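Local coordinates for methylated RNA-binding protein 1 (Saccharomyces cerevisiae S288c, PDB 4RCM) that reads N6-methyladenosine marks in RNA through its YTH domain and lowers the stability of PHO4 mRNA, so regulating phosphate metabolism after transcription, at residues A[20-25]-A[66-71]; A[26-31]-A[91-96]; A[37-42]-A[87-92]. All coordinates share one frame; numbering follows the deposited sequence.

Interaction 1 (A[20-25]-A[66-71]). With nucleotides of chain C.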
loop_
_atom_site.group_PDB
_atom_site.type_symbol
_atom_site.label_atom_id
_atom_site.label_comp_id
_atom_site.label_asym_id
_atom_site.label_seq_id
_atom_site.Cartn_x
_atom_site.Cartn_y
_atom_site.Cartn_z
ATOM N N VAL A 20 -3.716 4.400 1.716
ATOM C CA VAL A 20 -4.316 3.238 1.067
ATOM C C VAL A 20 -4.083 3.349 -0.440
ATOM O O VAL A 20 -4.122 4.448 -0.979
ATOM C CB VAL A 20 -5.829 3.103 1.363
ATOM C CG1 VAL A 20 -6.520 2.157 0.395
ATOM C CG2 VAL A 20 -6.022 2.609 2.776
ATOM N N ILE A 21 -3.881 2.196 -1.093
ATOM C CA ILE A 21 -3.809 2.109 -2.594
ATOM C C ILE A 21 -4.961 1.197 -2.990
ATOM O O ILE A 21 -5.088 0.089 -2.441
ATOM C CB ILE A 21 -2.469 1.536 -3.136
ATOM C CG1 ILE A 21 -1.291 2.431 -2.772
ATOM C CG2 ILE A 21 -2.499 1.368 -4.666
ATOM C CD1 ILE A 21 -1.279 3.808 -3.408
ATOM N N LYS A 22 -5.829 1.672 -3.903
ATOM C CA LYS A 22 -6.930 0.798 -4.406
ATOM C C LYS A 22 -6.593 0.507 -5.850
ATOM O O LYS A 22 -6.415 1.443 -6.683
ATOM C CB LYS A 22 -8.311 1.472 -4.332
ATOM C CG LYS A 22 -8.765 1.907 -2.958
ATOM C CD LYS A 22 -8.890 0.739 -1.979
ATOM C CE LYS A 22 -9.974 -0.273 -2.356
ATOM N NZ LYS A 22 -10.224 -1.268 -1.264
ATOM N N SER A 23 -6.390 -0.756 -6.122
ATOM C CA SER A 23 -6.092 -1.212 -7.476
ATOM C C SER A 23 -7.340 -1.797 -8.116
ATOM O O SER A 23 -8.107 -2.531 -7.445
ATOM C CB SER A 23 -5.003 -2.296 -7.426
ATOM O OG SER A 23 -4.874 -2.916 -8.684
ATOM N N SER A 24 -7.513 -1.521 -9.404
ATOM C CA SER A 24 -8.564 -2.154 -10.230
ATOM C C SER A 24 -8.418 -3.681 -10.459
ATOM O O SER A 24 -9.415 -4.320 -10.826
ATOM C CB SER A 24 -8.674 -1.413 -11.583
ATOM O OG SER A 24 -9.247 -0.111 -11.388
ATOM N N SER A 25 -7.221 -4.265 -10.210
ATOM C CA SER A 25 -6.951 -5.654 -10.526
ATOM C C SER A 25 -5.905 -6.355 -9.638
ATOM O O SER A 25 -4.881 -5.785 -9.259
ATOM C CB SER A 25 -6.506 -5.793 -11.984
ATOM O OG SER A 25 -5.406 -4.947 -12.263
ATOM N N SER A 66 -4.902 -2.508 -1.632
ATOM C CA SER A 66 -6.201 -3.125 -1.591
ATOM C C SER A 66 -6.771 -3.229 -3.023
ATOM O O SER A 66 -6.460 -2.397 -3.879
ATOM C CB SER A 66 -7.082 -2.228 -0.723
ATOM O OG SER A 66 -8.281 -2.885 -0.389
ATOM N N ILE A 67 -7.594 -4.243 -3.279
ATOM C CA ILE A 67 -8.287 -4.394 -4.597
ATOM C C ILE A 67 -9.776 -3.999 -4.448
ATOM O O ILE A 67 -10.530 -4.579 -3.597
ATOM C CB ILE A 67 -8.156 -5.852 -5.146
ATOM C CG1 ILE A 67 -6.654 -6.186 -5.332
ATOM C CG2 ILE A 67 -8.899 -6.021 -6.466
ATOM C CD1 ILE A 67 -6.386 -7.679 -5.229
ATOM N N ASN A 68 -10.197 -3.056 -5.270
ATOM C CA ASN A 68 -11.588 -2.615 -5.287
ATOM C C ASN A 68 -12.558 -3.780 -5.514
ATOM O O ASN A 68 -12.207 -4.815 -6.145
ATOM C CB ASN A 68 -11.825 -1.512 -6.331
ATOM C CG ASN A 68 -13.047 -0.667 -6.004
ATOM O OD1 ASN A 68 -13.231 -0.254 -4.854
ATOM N ND2 ASN A 68 -13.887 -0.398 -7.007
ATOM N N THR A 69 -13.757 -3.633 -4.919
ATOM C CA THR A 69 -14.866 -4.559 -5.017
ATOM C C THR A 69 -14.675 -5.859 -4.274
ATOM O O THR A 69 -15.554 -6.230 -3.520
ATOM C CB THR A 69 -15.247 -4.856 -6.482
ATOM O OG1 THR A 69 -15.614 -3.637 -7.131
ATOM C CG2 THR A 69 -16.404 -5.813 -6.522
ATOM N N SER A 70 -13.577 -6.585 -4.505
ATOM C CA SER A 70 -13.248 -7.725 -3.632
ATOM C C SER A 70 -12.980 -7.219 -2.200
ATOM O O SER A 70 -13.266 -7.885 -1.250
ATOM C CB SER A 70 -12.003 -8.490 -4.116
ATOM O OG SER A 70 -10.872 -7.599 -4.200
ATOM N N GLY A 71 -12.369 -6.041 -2.101
ATOM C CA GLY A 71 -11.905 -5.505 -0.830
ATOM C C GLY A 71 -10.792 -6.336 -0.250
ATOM O O GLY A 71 -10.615 -6.386 0.968
ATOM C C2 6MZ C 3 -5.221 -0.109 -11.358
ATOM C C4 6MZ C 3 -5.703 1.884 -10.184
ATOM C C5 6MZ C 3 -4.300 2.308 -10.306
ATOM N N9 6MZ C 3 -6.323 2.860 -9.493
ATOM N N3 6MZ C 3 -6.100 0.674 -10.726
ATOM N N1 6MZ C 3 -3.920 0.222 -11.515
ATOM C C6 6MZ C 3 -3.394 1.373 -11.038
ATOM N N6 6MZ C 3 -2.100 1.714 -11.231
ATOM C C9 6MZ C 3 -1.215 0.970 -12.099
ATOM N N7 6MZ C 3 -4.181 3.526 -9.703
ATOM C C8 6MZ C 3 -5.427 3.842 -9.224
ATOM O "O5'" 6MZ C 3 -10.076 6.918 -10.130
ATOM C "C5'" 6MZ C 3 -9.055 5.946 -10.465
ATOM C "C4'" 6MZ C 3 -9.313 4.609 -9.758
ATOM O "O4'" 6MZ C 3 -8.435 3.587 -10.275
ATOM C "C1'" 6MZ C 3 -7.817 2.821 -9.208
ATOM C "C2'" 6MZ C 3 -8.413 3.411 -7.917
ATOM O "O2'" 6MZ C 3 -9.542 2.636 -7.432
ATOM C "C3'" 6MZ C 3 -9.122 4.680 -8.233
ATOM O "O3'" 6MZ C 3 -10.342 4.624 -7.444
#
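Ser66 and Lys22, the two residues with the most surface buried here, sit side by side on the same face of a parallel strand pair. Lys22 CG lies anti to the carbonyl carbon (chi1 -59°), and two further turns at chi2 and chi3 fold the chain across the neighbouring strand, laying CD 3.7 Å from Ser66 CB. The ammonium then gives a hydrogen bond from Lys22 NZ to Ser66 OG of 2.7 Å. That hydroxyl is also bonded to the backbone O of Arg72, at the start of the next strand, so it links the lysine to the hairpin partner of strand 61-67.

The backbones are joined by hydrogen bonds that alternate as a parallel pair demands. Ser66 N donates to Ile21 O at 2.7 Å, and Ser23 N returns a bond to Ser66 O at 2.8 Å, nearly straight at the hydrogen (170°). One step on, Asn68 N still donates to Ser23 O at 3.1 Å, from a position tilted out of the carbonyl plane.

Ile67 is bridged with Ser23 on the other face, where its CG2 comes 3.7 Å from Ser23 O; Leu26 and Val29 of helix 26-35 cover that isoleucine. The Ser23 hydroxyl turns along its own chain instead and donates to Ser25 O.

The strand end carries the modified nucleotide of chain C: the backbone N of Ser24 stands 2.9 Å from N3 of the methylated adenine, and the ribose lies beside Lys22. Lys22, Ser23 and Ser24 are established contacts of this nucleotide, and Asn68 is assigned to it by similarity. The C-terminal end of strand 17-23, paired with 61-67 in the central sheet of the YTH domain, forms the N3 and ribose side of the m6A pocket.

Interaction 2 (A[26-31]-A[91-96]); sequences LKHVKR and IWEDEQ. With nucleotides of chain C.
His28 places its imidazole obliquely against the indole of Trp92, the planes 47° apart and the centroids 5.0 Å from each other. Trp92 CE3 lies over the centre of the imidazole face, while both ring nitrogens work at the edge. ND1 donates to N1 of the methylated adenine of chain C at 2.8 Å (153° at the hydrogen); NE2 accepts a weak bond from Glu93 N. One ring thus ties helix 26-35 to both the base and the loop.

A turn later Arg31, extended from CG to NE, crosses Glu93 at about a right angle. NH1 and NH2 approach Glu93 OE1 end-on, each 3.2 Å away, in a salt bridge. The approach of NH2 to Ile91 O is modelled too close to be trusted in detail.

With CG anti to the carbonyl carbon (chi1 -48°), Trp92 brings one indole face under the N6-methyl carbon, C9, which stands 3.3 Å from CD2; Ile91 CG1 backs the opposite face. A serine at Trp92 would probably leave the methyl group without this aromatic surface and His28 without its face partner. A tryptophan facing the methyl group belongs to the aromatic cage by which YTH domains read m6A.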
loop_
_atom_site.group_PDB
_atom_site.type_symbol
_atom_site.label_atom_id
_atom_site.label_comp_id
_atom_site.label_asym_id
_atom_site.label_seq_id
_atom_site.Cartn_x
_atom_site.Cartn_y
_atom_site.Cartn_z
ATOM N N LEU A 26 -6.154 -7.629 -9.356
ATOM C CA LEU A 26 -5.122 -8.486 -8.823
ATOM C C LEU A 26 -3.876 -8.506 -9.758
ATOM O O LEU A 26 -2.730 -8.383 -9.264
ATOM C CB LEU A 26 -5.662 -9.896 -8.503
ATOM C CG LEU A 26 -4.572 -10.809 -7.952
ATOM C CD1 LEU A 26 -4.118 -10.258 -6.589
ATOM C CD2 LEU A 26 -5.008 -12.276 -7.854
ATOM N N LYS A 27 -4.098 -8.580 -11.091
ATOM C CA LYS A 27 -3.058 -8.413 -12.106
ATOM C C LYS A 27 -2.057 -7.297 -11.786
ATOM O O LYS A 27 -0.878 -7.582 -11.672
ATOM C CB LYS A 27 -3.672 -8.136 -13.514
ATOM N N HIS A 28 -2.521 -6.040 -11.685
ATOM C CA HIS A 28 -1.643 -4.913 -11.421
ATOM C C HIS A 28 -0.901 -5.001 -10.084
ATOM O O HIS A 28 0.208 -4.559 -10.021
ATOM C CB HIS A 28 -2.374 -3.554 -11.490
ATOM C CG HIS A 28 -2.620 -3.084 -12.879
ATOM N ND1 HIS A 28 -2.885 -1.765 -13.186
ATOM C CD2 HIS A 28 -2.574 -3.747 -14.057
ATOM C CE1 HIS A 28 -3.029 -1.643 -14.489
ATOM N NE2 HIS A 28 -2.852 -2.834 -15.040
ATOM N N VAL A 29 -1.510 -5.564 -9.028
ATOM C CA VAL A 29 -0.769 -5.765 -7.787
ATOM C C VAL A 29 0.461 -6.718 -7.990
ATOM O O VAL A 29 1.598 -6.456 -7.494
ATOM C CB VAL A 29 -1.666 -6.391 -6.690
ATOM C CG1 VAL A 29 -0.828 -6.739 -5.479
ATOM C CG2 VAL A 29 -2.799 -5.440 -6.310
ATOM N N LYS A 30 0.203 -7.846 -8.627
ATOM C CA LYS A 30 1.255 -8.810 -8.909
ATOM C C LYS A 30 2.397 -8.208 -9.703
ATOM O O LYS A 30 3.588 -8.422 -9.360
ATOM C CB LYS A 30 0.700 -9.993 -9.645
ATOM C CG LYS A 30 -0.153 -10.885 -8.791
ATOM C CD LYS A 30 -0.784 -11.948 -9.655
ATOM C CE LYS A 30 -1.838 -12.764 -8.911
ATOM N NZ LYS A 30 -1.504 -14.183 -8.687
ATOM N N ARG A 31 2.041 -7.463 -10.742
ATOM C CA ARG A 31 3.004 -6.787 -11.553
ATOM C C ARG A 31 3.803 -5.769 -10.813
ATOM O O ARG A 31 4.972 -5.585 -11.132
ATOM C CB ARG A 31 2.351 -6.116 -12.745
ATOM C CG ARG A 31 1.930 -7.137 -13.781
ATOM C CD ARG A 31 1.598 -6.472 -15.090
ATOM N NE ARG A 31 0.922 -7.421 -15.975
ATOM C CZ ARG A 31 0.228 -7.074 -17.059
ATOM N NH1 ARG A 31 -0.357 -8.017 -17.778
ATOM N NH2 ARG A 31 0.101 -5.798 -17.422
ATOM N N ILE A 91 3.782 -1.903 -18.350
ATOM C CA ILE A 91 3.210 -3.065 -17.635
ATOM C C ILE A 91 1.753 -2.830 -17.203
ATOM O O ILE A 91 1.047 -3.775 -16.764
ATOM C CB ILE A 91 4.052 -3.427 -16.382
ATOM C CG1 ILE A 91 4.105 -2.247 -15.393
ATOM C CG2 ILE A 91 5.473 -3.833 -16.780
ATOM C CD1 ILE A 91 4.936 -2.525 -14.135
ATOM N N TRP A 92 1.311 -1.582 -17.252
ATOM C CA TRP A 92 -0.084 -1.268 -16.910
ATOM C C TRP A 92 -0.969 -1.377 -18.171
ATOM O O TRP A 92 -0.699 -0.739 -19.184
ATOM C CB TRP A 92 -0.234 0.150 -16.301
ATOM C CG TRP A 92 0.777 0.521 -15.165
ATOM C CD1 TRP A 92 1.503 1.660 -15.073
ATOM C CD2 TRP A 92 1.117 -0.259 -14.032
ATOM N NE1 TRP A 92 2.313 1.634 -13.956
ATOM C CE2 TRP A 92 2.078 0.470 -13.288
ATOM C CE3 TRP A 92 0.706 -1.511 -13.555
ATOM C CZ2 TRP A 92 2.624 0.004 -12.126
ATOM C CZ3 TRP A 92 1.277 -1.977 -12.402
ATOM C CH2 TRP A 92 2.219 -1.229 -11.702
ATOM N N GLU A 93 -2.006 -2.190 -18.075
ATOM C CA GLU A 93 -3.166 -2.129 -18.981
ATOM C C GLU A 93 -3.786 -0.730 -18.881
ATOM O O GLU A 93 -3.939 -0.172 -17.777
ATOM C CB GLU A 93 -4.220 -3.180 -18.589
ATOM C CG GLU A 93 -3.727 -4.628 -18.430
ATOM C CD GLU A 93 -3.142 -5.249 -19.716
ATOM O OE1 GLU A 93 -2.206 -6.103 -19.620
ATOM O OE2 GLU A 93 -3.625 -4.896 -20.831
ATOM N N ASP A 94 -4.140 -0.164 -20.034
ATOM C CA ASP A 94 -4.725 1.193 -20.123
ATOM C C ASP A 94 -3.815 2.230 -19.468
ATOM O O ASP A 94 -4.266 3.045 -18.669
ATOM C CB ASP A 94 -6.116 1.236 -19.484
ATOM N N GLU A 95 -2.541 2.183 -19.829
ATOM C CA GLU A 95 -1.480 3.002 -19.202
ATOM C C GLU A 95 -1.770 4.507 -19.062
ATOM O O GLU A 95 -1.417 5.096 -18.043
ATOM C CB GLU A 95 -0.152 2.772 -19.962
ATOM C CG GLU A 95 0.906 3.858 -19.839
ATOM C CD GLU A 95 2.081 3.632 -20.774
ATOM O OE1 GLU A 95 1.962 2.819 -21.717
ATOM O OE2 GLU A 95 3.125 4.274 -20.568
ATOM N N GLN A 96 -2.404 5.113 -20.069
ATOM C CA GLN A 96 -2.671 6.584 -20.078
ATOM C C GLN A 96 -3.656 7.080 -18.985
ATOM O O GLN A 96 -3.761 8.290 -18.722
ATOM C CB GLN A 96 -3.170 7.034 -21.468
ATOM C C2 6MZ C 3 -5.221 -0.109 -11.358
ATOM C C4 6MZ C 3 -5.703 1.884 -10.184
ATOM C C5 6MZ C 3 -4.300 2.308 -10.306
ATOM N N9 6MZ C 3 -6.323 2.860 -9.493
ATOM N N3 6MZ C 3 -6.100 0.674 -10.726
ATOM N N1 6MZ C 3 -3.920 0.222 -11.515
ATOM C C6 6MZ C 3 -3.394 1.373 -11.038
ATOM N N6 6MZ C 3 -2.100 1.714 -11.231
ATOM C C9 6MZ C 3 -1.215 0.970 -12.099
ATOM N N7 6MZ C 3 -4.181 3.526 -9.703
ATOM C C8 6MZ C 3 -5.427 3.842 -9.224
ATOM O "O5'" 6MZ C 3 -10.076 6.918 -10.130
ATOM C "C5'" 6MZ C 3 -9.055 5.946 -10.465
ATOM C "C4'" 6MZ C 3 -9.313 4.609 -9.758
ATOM O "O4'" 6MZ C 3 -8.435 3.587 -10.275
ATOM C "C1'" 6MZ C 3 -7.817 2.821 -9.208
ATOM C "C2'" 6MZ C 3 -8.413 3.411 -7.917
ATOM O "O2'" 6MZ C 3 -9.542 2.636 -7.432
ATOM C "C3'" 6MZ C 3 -9.122 4.680 -8.233
ATOM O "O3'" 6MZ C 3 -10.342 4.624 -7.444
#

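Interaction 3 (A[37-42]-A[87-92]). With nucleotides of chain C.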
loop_
_atom_site.group_PDB
_atom_site.type_symbol
_atom_site.label_atom_id
_atom_site.label_comp_id
_atom_site.label_asym_id
_atom_site.label_seq_id
_atom_site.Cartn_x
_atom_site.Cartn_y
_atom_site.Cartn_z
ATOM N N ILE A 37 7.459 -1.264 -9.040
ATOM C CA ILE A 37 6.928 0.068 -9.215
ATOM C C ILE A 37 5.420 0.136 -8.990
ATOM O O ILE A 37 4.736 -0.886 -8.896
ATOM C CB ILE A 37 7.246 0.611 -10.587
ATOM C CG1 ILE A 37 6.553 -0.208 -11.686
ATOM C CG2 ILE A 37 8.730 0.558 -10.806
ATOM C CD1 ILE A 37 6.668 0.451 -13.076
ATOM N N TRP A 38 4.935 1.372 -8.871
ATOM C CA TRP A 38 3.524 1.671 -8.854
ATOM C C TRP A 38 3.290 3.021 -9.490
ATOM O O TRP A 38 4.200 3.877 -9.552
ATOM C CB TRP A 38 2.939 1.634 -7.424
ATOM C CG TRP A 38 1.431 1.725 -7.429
ATOM C CD1 TRP A 38 0.681 2.789 -7.048
ATOM C CD2 TRP A 38 0.507 0.733 -7.927
ATOM N NE1 TRP A 38 -0.663 2.499 -7.189
ATOM C CE2 TRP A 38 -0.796 1.251 -7.746
ATOM C CE3 TRP A 38 0.655 -0.566 -8.453
ATOM C CZ2 TRP A 38 -1.946 0.532 -8.087
ATOM C CZ3 TRP A 38 -0.518 -1.290 -8.809
ATOM C CH2 TRP A 38 -1.797 -0.730 -8.597
ATOM N N SER A 39 2.097 3.163 -10.062
ATOM C CA SER A 39 1.600 4.443 -10.613
ATOM C C SER A 39 0.179 4.608 -10.107
ATOM O O SER A 39 -0.634 3.658 -10.195
ATOM C CB SER A 39 1.542 4.443 -12.156
ATOM O OG SER A 39 2.810 4.614 -12.786
ATOM N N SER A 40 -0.119 5.774 -9.554
ATOM C CA SER A 40 -1.525 6.161 -9.219
ATOM C C SER A 40 -1.990 7.015 -10.387
ATOM O O SER A 40 -1.397 6.938 -11.453
ATOM C CB SER A 40 -1.619 6.964 -7.905
ATOM O OG SER A 40 -2.992 7.045 -7.400
ATOM N N THR A 41 -3.069 7.785 -10.194
ATOM C CA THR A 41 -3.543 8.754 -11.174
ATOM C C THR A 41 -2.604 9.924 -11.093
ATOM O O THR A 41 -1.755 9.954 -10.196
ATOM C CB THR A 41 -5.005 9.185 -10.857
ATOM O OG1 THR A 41 -5.142 9.521 -9.470
ATOM C CG2 THR A 41 -5.925 8.063 -11.121
ATOM N N HIS A 42 -2.672 10.875 -12.030
ATOM C CA HIS A 42 -1.876 12.099 -11.903
ATOM C C HIS A 42 -2.072 12.717 -10.509
ATOM O O HIS A 42 -1.118 13.129 -9.837
ATOM C CB HIS A 42 -2.267 13.120 -12.981
ATOM C CG HIS A 42 -1.458 14.378 -12.943
ATOM N ND1 HIS A 42 -0.192 14.463 -13.478
ATOM C CD2 HIS A 42 -1.726 15.597 -12.420
ATOM C CE1 HIS A 42 0.293 15.676 -13.279
ATOM N NE2 HIS A 42 -0.622 16.387 -12.643
ATOM N N LEU A 87 10.723 5.106 -15.912
ATOM C CA LEU A 87 10.356 3.711 -15.548
ATOM C C LEU A 87 9.370 3.116 -16.560
ATOM O O LEU A 87 8.668 3.847 -17.214
ATOM C CB LEU A 87 9.755 3.641 -14.126
ATOM C CG LEU A 87 10.687 3.947 -12.934
ATOM C CD1 LEU A 87 9.904 4.263 -11.676
ATOM C CD2 LEU A 87 11.664 2.801 -12.663
ATOM N N ASP A 88 9.300 1.786 -16.648
ATOM C CA ASP A 88 8.458 1.073 -17.664
ATOM C C ASP A 88 6.963 0.995 -17.269
ATOM O O ASP A 88 6.472 -0.041 -16.774
ATOM C CB ASP A 88 9.043 -0.343 -17.971
ATOM C CG ASP A 88 8.256 -1.111 -19.073
ATOM O OD1 ASP A 88 7.476 -0.448 -19.805
ATOM O OD2 ASP A 88 8.422 -2.376 -19.193
ATOM N N THR A 89 6.246 2.101 -17.500
ATOM C CA THR A 89 4.795 2.133 -17.275
ATOM C C THR A 89 3.963 1.293 -18.288
ATOM O O THR A 89 2.722 1.261 -18.214
ATOM C CB THR A 89 4.281 3.585 -17.196
ATOM O OG1 THR A 89 4.719 4.319 -18.331
ATOM C CG2 THR A 89 4.839 4.298 -15.919
ATOM N N SER A 90 4.636 0.550 -19.183
ATOM C CA SER A 90 3.952 -0.269 -20.189
ATOM C C SER A 90 3.337 -1.514 -19.556
ATOM O O SER A 90 2.459 -2.099 -20.147
ATOM C CB SER A 90 4.892 -0.683 -21.352
ATOM O OG SER A 90 5.605 -1.895 -21.049
ATOM N N ILE A 91 3.782 -1.903 -18.350
ATOM C CA ILE A 91 3.210 -3.065 -17.635
ATOM C C ILE A 91 1.753 -2.830 -17.203
ATOM O O ILE A 91 1.047 -3.775 -16.764
ATOM C CB ILE A 91 4.052 -3.427 -16.382
ATOM C CG1 ILE A 91 4.105 -2.247 -15.393
ATOM C CG2 ILE A 91 5.473 -3.833 -16.780
ATOM C CD1 ILE A 91 4.936 -2.525 -14.135
ATOM N N TRP A 92 1.311 -1.582 -17.252
ATOM C CA TRP A 92 -0.084 -1.268 -16.910
ATOM C C TRP A 92 -0.969 -1.377 -18.171
ATOM O O TRP A 92 -0.699 -0.739 -19.184
ATOM C CB TRP A 92 -0.234 0.150 -16.301
ATOM C CG TRP A 92 0.777 0.521 -15.165
ATOM C CD1 TRP A 92 1.503 1.660 -15.073
ATOM C CD2 TRP A 92 1.117 -0.259 -14.032
ATOM N NE1 TRP A 92 2.313 1.634 -13.956
ATOM C CE2 TRP A 92 2.078 0.470 -13.288
ATOM C CE3 TRP A 92 0.706 -1.511 -13.555
ATOM C CZ2 TRP A 92 2.624 0.004 -12.126
ATOM C CZ3 TRP A 92 1.277 -1.977 -12.402
ATOM C CH2 TRP A 92 2.219 -1.229 -11.702
ATOM C C2 6MZ C 3 -5.221 -0.109 -11.358
ATOM C C4 6MZ C 3 -5.703 1.884 -10.184
ATOM C C5 6MZ C 3 -4.300 2.308 -10.306
ATOM N N9 6MZ C 3 -6.323 2.860 -9.493
ATOM N N3 6MZ C 3 -6.100 0.674 -10.726
ATOM N N1 6MZ C 3 -3.920 0.222 -11.515
ATOM C C6 6MZ C 3 -3.394 1.373 -11.038
ATOM N N6 6MZ C 3 -2.100 1.714 -11.231
ATOM C C9 6MZ C 3 -1.215 0.970 -12.099
ATOM N N7 6MZ C 3 -4.181 3.526 -9.703
ATOM C C8 6MZ C 3 -5.427 3.842 -9.224
ATOM O "O5'" 6MZ C 3 -10.076 6.918 -10.130
ATOM C "C5'" 6MZ C 3 -9.055 5.946 -10.465
ATOM C "C4'" 6MZ C 3 -9.313 4.609 -9.758
ATOM O "O4'" 6MZ C 3 -8.435 3.587 -10.275
ATOM C "C1'" 6MZ C 3 -7.817 2.821 -9.208
ATOM C "C2'" 6MZ C 3 -8.413 3.411 -7.917
ATOM O "O2'" 6MZ C 3 -9.542 2.636 -7.432
ATOM C "C3'" 6MZ C 3 -9.122 4.680 -8.233
ATOM O "O3'" 6MZ C 3 -10.342 4.624 -7.444
#
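Ile37 and Ser39 bring the short strand 37-38 and the residues after it alongside the 87-92 loop, with CA atoms 8.1 Å apart at Ile37 and Leu87 and 7.7 Å apart at Ser39 and Thr89. That spacing is too wide for a strand pairing, and no clear hydrogen bond crosses; the 3-10 turn at 89-91 meets the strand through side chains. At the start of that turn, Asp88 OD1 accepts from both Ser90 N and Ser90 OG, closing an Asx turn.

Ile37 has the largest share of buried surface. Its CG1 stands between the backbone N and the carbonyl carbon (chi1 65°), which directs CD1 into the loop, where it meets Ile91 CD1 tip to tip at 3.6 Å. The other branch, CG2, slides past Leu87 and touches its CD1 at 4.0 Å. Ile37 also flanks Trp92: CG1 lies 4.0 Å from CZ2, and the carbonyl O sits at the indole edge, in its plane.

The Trp38 side chain leaves the backbone on the other side, and its ring reaches the pocket. Its six-membered ring stands at 70° to that of Trp92, with Trp38 CE3 3.7 Å from Trp92 CH2. These indoles form two walls of the YTH aromatic cage: the face of Trp38 lies under the adenine, N6 being 3.4 Å above it and offset toward the rim. Phe65 of the central sheet meets the Trp38 ring edge-to-face.

Ser39 works from backbone and side chain alike. N6 of the methylated adenine donates to Ser39 O, 2.6 Å between the two atoms, 160° at the hydrogen, a bond that uses the single proton remaining on the methylated amine. The Ser39 hydroxyl, bonded to the backbone O of Gly99, packs against Thr89 CG2.

The methylated adenine of chain C joins all three contacts. Interaction 1 supplies its N3 side, interaction 2 its N1 partner and the indole under the methyl group, and interaction 3 the N6 acceptor and the second indole. Interactions 2 and 3 have centres about 8 Å apart and share Ile91 and Trp92, so one loop serves both helix 26-35 and strand 37-38. Interaction 1 lies further off, its centre about 12 Å from that of interaction 2 and about 16 Å from that of interaction 3, but the three touch: Ile67 CD1 meets Leu26 CD1 at 3.7 Å, and Ser23 CB packs 3.8 Å from Trp38 CH2.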